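Maltose-binding protein MalE1 (Thermotoga maritima, PDB 6DTU) binds maltotetraose in the cleft of a periplasmic binding protein fold, and probably delivers such maltodextrins to a membrane transporter for uptake. Local coordinates at residues A[146-157]-A[204-214]. Residues are numbered along the deposited sequence; the frame is centred on the assembly and turned at random. Where two conformers were deposited one is given.
Sequences RGFITSAAEFYY and ILDPSDNYQIM. With GLC (alpha-D-glucopyranose), chain C; GLC (alpha-D-glucopyranose), chain B; GLC (alpha-D-glucopyranose), chain D.
Met214 lies against Ile149 and Thr150, its CB 3.8 Å from Ile149 CG2. With CG anti to the backbone N (chi1 165°), the thioether runs on past the strand end, bringing SD to 3.6 Å from Thr150 CA; the bend at the last torsion then turns CE to the Tyr157 ring. Leu205 CD2 touches Phe148 CD2 at 3.5 Å and also approaches the backbone N of Thr150, whose buried N-H has no hydrogen-bond partner in the model, while CD1 rests on the methyl of Ala152.

Ile149 has a second job. Its CG1 sits over one face of the Arg146 guanidinium, and that group grips Asp209 end-on, NH1 to OD1 at 2.9 Å and NH2 to OD2 at 2.7 Å. The planes are only 22° apart and both bonds are nearly straight. Asp206 N reaches OD2 from the opposite face of the carboxylate, so two donors hold that oxygen. Arg146 NH2 also bonds Phe148 O and Ile204 O, both tilted from its plane; the two carbonyl oxygens lie 3.1 Å apart, and the shared cation probably eases their repulsion.

Toward the sugar, water 2 bridges Ser151 OG, Ala153 N and Asp209 O. Ser151 OG donates to Glu154 OE1, steadying the carboxylate whose OE2 accepts from O6 of the chain C glucose, at 2.8 Å. Tyr157 and Tyr211 meet obliquely, and O6 of the chain B glucose lies over one Tyr211 face. Glu154, Tyr157 and Tyr211 all belong to the glycan pocket.

The contact thus joins the edge strand 146-149 and the start of helix 155-164 to the loop leading into helix 211-219 and that helix's first turn. Helix 127-140 packs on Phe148 and Ile204, strand 223-228 lies alongside Ile149 and Met214, and helix 341-352 flanks Ala153 and Glu154.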
ATOM      1  N   ARG A 146      11.707  -8.089  19.353  1.00 17.98           N
ATOM      2  CA  ARG A 146      12.350  -8.325  18.074  1.00 17.62           C
ATOM      3  C   ARG A 146      13.051  -7.044  17.649  1.00 19.36           C
ATOM      4  O   ARG A 146      12.470  -5.958  17.725  1.00 16.45           O
ATOM      5  CB  ARG A 146      11.296  -8.699  17.029  1.00 16.74           C
ATOM      6  CG  ARG A 146      10.899 -10.172  16.997  1.00 17.68           C
ATOM      7  CD  ARG A 146      12.038 -11.046  16.433  1.00 17.47           C
ATOM      8  NE  ARG A 146      12.318 -10.684  15.043  1.00 19.68           N
ATOM      9  CZ  ARG A 146      11.669 -11.160  13.987  1.00 20.57           C
ATOM     10  NH1 ARG A 146      10.693 -12.054  14.127  1.00 19.67           N
ATOM     11  NH2 ARG A 146      12.003 -10.743  12.773  1.00 17.88           N
ATOM     12  N   GLY A 147      14.307  -7.174  17.223  1.00 18.11           N
ATOM     13  CA  GLY A 147      15.040  -6.012  16.745  1.00 17.13           C
ATOM     14  C   GLY A 147      14.471  -5.430  15.465  1.00 17.73           C
ATOM     15  O   GLY A 147      14.392  -4.206  15.323  1.00 16.52           O
ATOM     16  N   PHE A 148      14.056  -6.288  14.529  1.00 17.04           N
ATOM     17  CA  PHE A 148      13.564  -5.834  13.233  1.00 15.95           C
ATOM     18  C   PHE A 148      12.578  -6.853  12.679  1.00 16.59           C
ATOM     19  O   PHE A 148      12.821  -8.060  12.752  1.00 17.30           O
ATOM     20  CB  PHE A 148      14.721  -5.645  12.245  1.00 15.54           C
ATOM     21  CG  PHE A 148      14.282  -5.247  10.868  1.00 16.34           C
ATOM     22  CD1 PHE A 148      13.858  -3.947  10.607  1.00 17.36           C
ATOM     23  CD2 PHE A 148      14.236  -6.192   9.847  1.00 17.19           C
ATOM     24  CE1 PHE A 148      13.408  -3.586   9.338  1.00 17.56           C
ATOM     25  CE2 PHE A 148      13.801  -5.839   8.570  1.00 19.12           C
ATOM     26  CZ  PHE A 148      13.386  -4.528   8.323  1.00 17.85           C
ATOM     27  N   ILE A 149      11.459  -6.360  12.139  1.00 14.31           N
ATOM     28  CA  ILE A 149      10.473  -7.199  11.462  1.00 15.32           C
ATOM     29  C   ILE A 149       9.921  -6.472  10.242  1.00 15.29           C
ATOM     30  O   ILE A 149       9.563  -5.294  10.310  1.00 15.24           O
ATOM     31  CB  ILE A 149       9.286  -7.616  12.360  1.00 14.45           C
ATOM     32  CG1 ILE A 149       9.701  -7.931  13.793  1.00 18.26           C
ATOM     33  CG2 ILE A 149       8.572  -8.834  11.758  1.00 15.38           C
ATOM     34  CD1 ILE A 149       8.478  -8.227  14.662  1.00 18.29           C
ATOM     35  N   THR A 150       9.769  -7.212   9.149  1.00 17.70           N
ATOM     36  CA  THR A 150       8.835  -6.831   8.100  1.00 12.21           C
ATOM     37  C   THR A 150       8.250  -8.115   7.531  1.00 15.64           C
ATOM     38  O   THR A 150       8.577  -9.218   7.984  1.00 14.48           O
ATOM     39  CB  THR A 150       9.458  -5.898   7.054  1.00 13.04           C
ATOM     40  OG1 THR A 150       8.410  -5.381   6.224  1.00 14.33           O
ATOM     41  CG2 THR A 150      10.456  -6.662   6.176  1.00 15.80           C
ATOM     42  N   SER A 151       7.364  -7.968   6.545  1.00 13.49           N
ATOM     43  CA  SER A 151       6.752  -9.139   5.923  1.00 14.74           C
ATOM     44  C   SER A 151       7.760  -9.716   4.931  1.00 17.23           C
ATOM     45  O   SER A 151       7.826  -9.313   3.768  1.00 15.76           O
ATOM     46  CB  SER A 151       5.430  -8.745   5.279  1.00 16.54           C
ATOM     47  OG  SER A 151       4.694  -9.916   4.964  1.00 16.60           O
ATOM     48  N   ALA A 152       8.544 -10.704   5.401  1.00 12.97           N
ATOM     49  CA  ALA A 152       9.774 -11.113   4.722  1.00 16.14           C
ATOM     50  C   ALA A 152       9.538 -11.733   3.350  1.00 17.35           C
ATOM     51  O   ALA A 152      10.415 -11.660   2.473  1.00 14.82           O
ATOM     52  CB  ALA A 152      10.524 -12.096   5.615  1.00 16.79           C
ATOM     53  N   ALA A 153       8.383 -12.353   3.136  1.00 15.11           N
ATOM     54  CA  ALA A 153       8.124 -13.106   1.914  1.00 14.92           C
ATOM     55  C   ALA A 153       7.116 -12.420   1.012  1.00 15.33           C
ATOM     56  O   ALA A 153       6.647 -13.023   0.040  1.00 17.79           O
ATOM     57  CB  ALA A 153       7.644 -14.514   2.264  1.00 16.40           C
ATOM     58  N   GLU A 154       6.797 -11.172   1.301  1.00 16.77           N
ATOM     59  CA  GLU A 154       5.758 -10.434   0.599  1.00 15.05           C
ATOM     60  C   GLU A 154       6.430  -9.380  -0.274  1.00 14.44           C
ATOM     61  O   GLU A 154       7.060  -8.449   0.242  1.00 14.33           O
ATOM     62  CB  GLU A 154       4.817  -9.800   1.625  1.00 15.75           C
ATOM     63  CG  GLU A 154       3.453  -9.477   1.099  1.00 24.21           C
ATOM     64  CD  GLU A 154       2.482  -9.043   2.194  1.00 24.76           C
ATOM     65  OE1 GLU A 154       2.737  -9.294   3.404  1.00 21.32           O
ATOM     66  OE2 GLU A 154       1.442  -8.450   1.828  1.00 25.04           O
ATOM     67  N   PHE A 155       6.272  -9.517  -1.590  1.00 13.91           N
ATOM     68  CA  PHE A 155       6.990  -8.668  -2.545  1.00 12.54           C
ATOM     69  C   PHE A 155       6.802  -7.180  -2.268  1.00 14.88           C
ATOM     70  O   PHE A 155       7.749  -6.390  -2.394  1.00 16.14           O
ATOM     71  CB  PHE A 155       6.516  -9.017  -3.956  1.00 15.50           C
ATOM     72  CG  PHE A 155       6.960  -8.044  -5.027  1.00 13.98           C
ATOM     73  CD1 PHE A 155       8.293  -7.709  -5.183  1.00 16.89           C
ATOM     74  CD2 PHE A 155       6.042  -7.530  -5.928  1.00 14.45           C
ATOM     75  CE1 PHE A 155       8.694  -6.836  -6.169  1.00 16.57           C
ATOM     76  CE2 PHE A 155       6.433  -6.657  -6.933  1.00 14.25           C
ATOM     77  CZ  PHE A 155       7.766  -6.312  -7.059  1.00 14.01           C
ATOM     78  N   TYR A 156       5.582  -6.764  -1.921  1.00 13.76           N
ATOM     79  CA  TYR A 156       5.331  -5.347  -1.692  1.00 11.64           C
ATOM     80  C   TYR A 156       6.301  -4.755  -0.659  1.00 12.56           C
ATOM     81  O   TYR A 156       6.787  -3.624  -0.820  1.00 14.78           O
ATOM     82  CB  TYR A 156       3.874  -5.148  -1.285  1.00 11.82           C
ATOM     83  CG  TYR A 156       3.513  -3.705  -0.997  1.00 11.84           C
ATOM     84  CD1 TYR A 156       3.044  -2.847  -2.002  1.00 11.62           C
ATOM     85  CD2 TYR A 156       3.658  -3.184   0.288  1.00 13.53           C
ATOM     86  CE1 TYR A 156       2.730  -1.505  -1.725  1.00 12.80           C
ATOM     87  CE2 TYR A 156       3.329  -1.848   0.562  1.00 12.53           C
ATOM     88  CZ  TYR A 156       2.878  -1.030  -0.455  1.00 13.56           C
ATOM     89  OH  TYR A 156       2.575   0.264  -0.170  1.00 14.97           O
ATOM     90  N   TYR A 157       6.634  -5.525   0.378  1.00 14.34           N
ATOM     91  CA  TYR A 157       7.506  -5.038   1.443  1.00 15.54           C
ATOM     92  C   TYR A 157       8.995  -5.199   1.145  1.00 15.71           C
ATOM     93  O   TYR A 157       9.817  -4.500   1.756  1.00 15.67           O
ATOM     94  CB  TYR A 157       7.133  -5.717   2.772  1.00 14.78           C
ATOM     95  CG  TYR A 157       5.752  -5.300   3.196  1.00 15.03           C
ATOM     96  CD1 TYR A 157       5.566  -4.174   3.992  1.00 13.28           C
ATOM     97  CD2 TYR A 157       4.622  -5.987   2.759  1.00 15.39           C
ATOM     98  CE1 TYR A 157       4.293  -3.740   4.333  1.00 14.50           C
ATOM     99  CE2 TYR A 157       3.368  -5.573   3.109  1.00 13.68           C
ATOM    100  CZ  TYR A 157       3.209  -4.458   3.905  1.00 14.08           C
ATOM    101  OH  TYR A 157       1.967  -4.024   4.244  1.00 16.57           O
ATOM    102  N   ILE A 204      18.112 -11.755  11.611  1.00 22.41           N
ATOM    103  CA  ILE A 204      17.365 -10.515  11.835  0.73 19.93           C
ATOM    104  C   ILE A 204      15.894 -10.710  11.497  1.00 20.00           C
ATOM    105  O   ILE A 204      15.008 -10.094  12.103  1.00 18.66           O
ATOM    106  CB  ILE A 204      17.980  -9.404  10.960  0.73 21.02           C
ATOM    107  CG1 ILE A 204      19.487  -9.315  11.186  0.73 22.29           C
ATOM    108  CG2 ILE A 204      17.301  -8.051  11.198  0.73 22.71           C
ATOM    109  CD1 ILE A 204      19.832  -8.963  12.591  0.73 21.67           C
ATOM    110  N   LEU A 205      15.625 -11.508  10.463  1.00 19.44           N
ATOM    111  CA  LEU A 205      14.278 -11.874  10.068  1.00 16.77           C
ATOM    112  C   LEU A 205      14.113 -13.376  10.199  1.00 20.36           C
ATOM    113  O   LEU A 205      15.056 -14.152   9.985  1.00 21.35           O
ATOM    114  CB  LEU A 205      13.987 -11.484   8.620  1.00 15.47           C
ATOM    115  CG  LEU A 205      13.858  -9.993   8.354  1.00 15.15           C
ATOM    116  CD1 LEU A 205      13.604  -9.777   6.883  1.00 18.40           C
ATOM    117  CD2 LEU A 205      12.767  -9.352   9.225  1.00 16.32           C
ATOM    118  N   ASP A 206      12.919 -13.769  10.521  1.00 17.22           N
ATOM    119  CA  ASP A 206      12.588 -15.169  10.626  1.00 18.52           C
ATOM    120  C   ASP A 206      11.758 -15.582   9.423  1.00 19.80           C
ATOM    121  O   ASP A 206      10.929 -14.799   8.945  1.00 16.96           O
ATOM    122  CB  ASP A 206      11.794 -15.432  11.909  1.00 19.94           C
ATOM    123  CG  ASP A 206      11.551 -16.918  12.146  1.00 28.09           C
ATOM    124  OD1 ASP A 206      12.447 -17.586  12.713  1.00 30.42           O
ATOM    125  OD2 ASP A 206      10.484 -17.431  11.740  1.00 28.28           O
ATOM    126  N   PRO A 207      11.957 -16.801   8.917  1.00 19.69           N
ATOM    127  CA  PRO A 207      11.236 -17.252   7.721  1.00 20.25           C
ATOM    128  C   PRO A 207       9.722 -17.138   7.822  1.00 18.59           C
ATOM    129  O   PRO A 207       9.047 -17.029   6.801  1.00 23.13           O
ATOM    130  CB  PRO A 207      11.672 -18.719   7.593  1.00 20.88           C
ATOM    131  CG  PRO A 207      13.007 -18.783   8.261  1.00 24.09           C
ATOM    132  CD  PRO A 207      12.985 -17.763   9.359  1.00 21.28           C
ATOM    133  N   SER A 208       9.175 -17.136   9.032  1.00 19.88           N
ATOM    134  CA  SER A 208       7.731 -17.045   9.205  1.00 17.70           C
ATOM    135  C   SER A 208       7.216 -15.613   9.299  1.00 18.85           C
ATOM    136  O   SER A 208       5.996 -15.424   9.367  1.00 18.77           O
ATOM    137  CB  SER A 208       7.303 -17.788  10.471  1.00 20.04           C
ATOM    138  OG  SER A 208       7.881 -17.177  11.606  1.00 19.68           O
ATOM    139  N   ASP A 209       8.096 -14.611   9.282  1.00 14.34           N
ATOM    140  CA  ASP A 209       7.665 -13.226   9.465  1.00 15.47           C
ATOM    141  C   ASP A 209       6.659 -12.825   8.387  1.00 15.48           C
ATOM    142  O   ASP A 209       6.877 -13.081   7.198  1.00 17.55           O
ATOM    143  CB  ASP A 209       8.862 -12.271   9.414  1.00 12.08           C
ATOM    144  CG  ASP A 209       9.707 -12.304  10.671  1.00 17.29           C
ATOM    145  OD1 ASP A 209       9.220 -12.779  11.723  1.00 18.69           O
ATOM    146  OD2 ASP A 209      10.850 -11.803  10.608  1.00 15.43           O
ATOM    147  N   ASN A 210       5.539 -12.246   8.814  1.00 15.32           N
ATOM    148  CA  ASN A 210       4.502 -11.787   7.893  1.00 15.22           C
ATOM    149  C   ASN A 210       3.945 -10.451   8.388  1.00 14.82           C
ATOM    150  O   ASN A 210       4.425  -9.864   9.369  1.00 14.78           O
ATOM    151  CB  ASN A 210       3.393 -12.830   7.668  1.00 15.21           C
ATOM    152  CG  ASN A 210       2.625 -13.163   8.930  1.00 16.84           C
ATOM    153  OD1 ASN A 210       2.675 -12.434   9.916  1.00 17.01           O
ATOM    154  ND2 ASN A 210       1.828 -14.230   8.873  1.00 18.24           N
ATOM    155  N   TYR A 211       2.903  -9.968   7.712  1.00 12.93           N
ATOM    156  CA  TYR A 211       2.356  -8.671   8.085  1.00 12.50           C
ATOM    157  C   TYR A 211       1.816  -8.684   9.512  1.00 14.61           C
ATOM    158  O   TYR A 211       2.083  -7.769  10.301  1.00 13.67           O
ATOM    159  CB  TYR A 211       1.283  -8.218   7.077  1.00 14.29           C
ATOM    160  CG  TYR A 211       0.845  -6.809   7.416  1.00 13.50           C
ATOM    161  CD1 TYR A 211       1.558  -5.710   6.946  1.00 14.39           C
ATOM    162  CD2 TYR A 211      -0.202  -6.579   8.285  1.00 13.71           C
ATOM    163  CE1 TYR A 211       1.210  -4.405   7.308  1.00 12.73           C
ATOM    164  CE2 TYR A 211      -0.530  -5.285   8.681  1.00 13.99           C
ATOM    165  CZ  TYR A 211       0.192  -4.215   8.187  1.00 12.11           C
ATOM    166  OH  TYR A 211      -0.145  -2.950   8.575  1.00 14.59           O
ATOM    167  N   GLN A 212       0.995  -9.680   9.842  1.00 15.43           N
ATOM    168  CA  GLN A 212       0.360  -9.726  11.157  1.00 15.89           C
ATOM    169  C   GLN A 212       1.386  -9.768  12.285  1.00 14.81           C
ATOM    170  O   GLN A 212       1.217  -9.092  13.306  1.00 15.28           O
ATOM    171  CB  GLN A 212      -0.603 -10.909  11.219  1.00 16.91           C
ATOM    172  CG  GLN A 212      -1.577 -10.936  12.385  1.00 24.07           C
ATOM    173  CD  GLN A 212      -0.915 -11.386  13.657  1.00 18.78           C
ATOM    174  OE1 GLN A 212      -0.053 -12.272  13.653  1.00 20.87           O
ATOM    175  NE2 GLN A 212      -1.314 -10.778  14.760  1.00 18.98           N
ATOM    176  N   ILE A 213       2.448 -10.570  12.131  1.00 16.54           N
ATOM    177  CA  ILE A 213       3.486 -10.617  13.160  1.00 13.40           C
ATOM    178  C   ILE A 213       4.155  -9.252  13.297  1.00 14.00           C
ATOM    179  O   ILE A 213       4.345  -8.742  14.404  1.00 14.32           O
ATOM    180  CB  ILE A 213       4.511 -11.729  12.859  1.00 17.01           C
ATOM    181  CG1 ILE A 213       3.868 -13.116  13.050  1.00 16.07           C
ATOM    182  CG2 ILE A 213       5.768 -11.533  13.725  1.00 16.14           C
ATOM    183  CD1 ILE A 213       4.646 -14.274  12.392  1.00 15.39           C
ATOM    184  N   MET A 214       4.506  -8.629  12.169  1.00 12.98           N
ATOM    185  CA  MET A 214       5.152  -7.323  12.234  1.00 14.64           C
ATOM    186  C   MET A 214       4.258  -6.301  12.925  1.00 14.21           C
ATOM    187  O   MET A 214       4.685  -5.589  13.849  1.00 14.19           O
ATOM    188  CB  MET A 214       5.457  -6.851  10.814  1.00 13.63           C
ATOM    189  CG  MET A 214       5.785  -5.357  10.789  1.00 13.82           C
ATOM    190  SD  MET A 214       6.164  -4.683   9.175  1.00 15.53           S
ATOM    191  CE  MET A 214       4.632  -5.003   8.264  1.00 14.60           C
TER
HETATM  192  C1  GLC C   2      -0.957  -1.944   2.205  1.00 12.63           C
HETATM  193  C2  GLC C   2      -0.888  -1.136   0.961  1.00 12.95           C
HETATM  194  C3  GLC C   2      -1.342  -1.905  -0.195  1.00 13.78           C
HETATM  195  C4  GLC C   2      -0.525  -3.168  -0.371  1.00 10.93           C
HETATM  196  C5  GLC C   2      -0.525  -4.039   0.921  1.00 11.85           C
HETATM  197  C6  GLC C   2       0.436  -5.102   0.876  1.00 13.17           C
HETATM  198  O2  GLC C   2      -1.811  -0.020   1.127  1.00 14.30           O
HETATM  199  O3  GLC C   2      -1.159  -1.128  -1.436  1.00 12.94           O
HETATM  200  O4  GLC C   2      -1.121  -4.006  -1.422  1.00 15.28           O
HETATM  201  O5  GLC C   2      -0.094  -3.118   2.055  1.00 14.15           O
HETATM  202  O6  GLC C   2       0.152  -6.010   1.928  1.00 17.84           O
HETATM  203  C1  GLC B   1      -4.830  -2.140   5.720  1.00 18.36           C
HETATM  204  C2  GLC B   1      -4.625  -0.954   4.865  1.00 12.38           C
HETATM  205  C3  GLC B   1      -4.066  -1.310   3.549  1.00 14.23           C
HETATM  206  C4  GLC B   1      -2.785  -2.057   3.691  1.00 12.37           C
HETATM  207  C5  GLC B   1      -3.015  -3.366   4.492  1.00 13.32           C
HETATM  208  C6  GLC B   1      -1.836  -4.032   4.844  1.00 17.14           C
HETATM  209  O1  GLC B   1      -5.809  -2.961   5.169  1.00 21.14           O
HETATM  210  O2  GLC B   1      -5.930  -0.307   4.715  1.00 15.09           O
HETATM  211  O3  GLC B   1      -3.858  -0.044   2.823  1.00 13.99           O
HETATM  212  O4  GLC B   1      -2.267  -2.398   2.377  1.00 13.10           O
HETATM  213  O5  GLC B   1      -3.606  -2.910   5.836  1.00 15.94           O
HETATM  214  O6  GLC B   1      -2.180  -5.285   5.445  1.00 20.13           O
HETATM  215  C1  GLC D   3      -0.432  -4.087  -2.630  1.00 13.65           C
HETATM  216  C2  GLC D   3      -1.394  -3.970  -3.744  1.00 12.84           C
HETATM  217  C3  GLC D   3      -2.385  -5.093  -3.743  1.00 13.47           C
HETATM  218  C4  GLC D   3      -1.726  -6.412  -3.856  1.00 14.09           C
HETATM  219  C5  GLC D   3      -0.711  -6.613  -2.703  1.00 14.09           C
HETATM  220  C6  GLC D   3       0.049  -7.784  -2.863  1.00 12.87           C
HETATM  221  O2  GLC D   3      -2.119  -2.716  -3.602  1.00 14.74           O
HETATM  222  O3  GLC D   3      -3.316  -4.922  -4.858  1.00 14.87           O
HETATM  223  O4  GLC D   3      -2.757  -7.433  -3.755  1.00 14.08           O
HETATM  224  O5  GLC D   3       0.261  -5.391  -2.701  1.00 13.14           O
HETATM  225  O6  GLC D   3       0.902  -7.910  -1.745  1.00 17.47           O
HETATM  226  O   HOH W   1      14.851  -9.122  14.756  1.00 18.34           O
HETATM  227  O   HOH W   2       5.773 -12.522   4.582  1.00 16.02           O
HETATM  228  O   HOH W   3       1.497 -11.341   5.418  1.00 20.15           O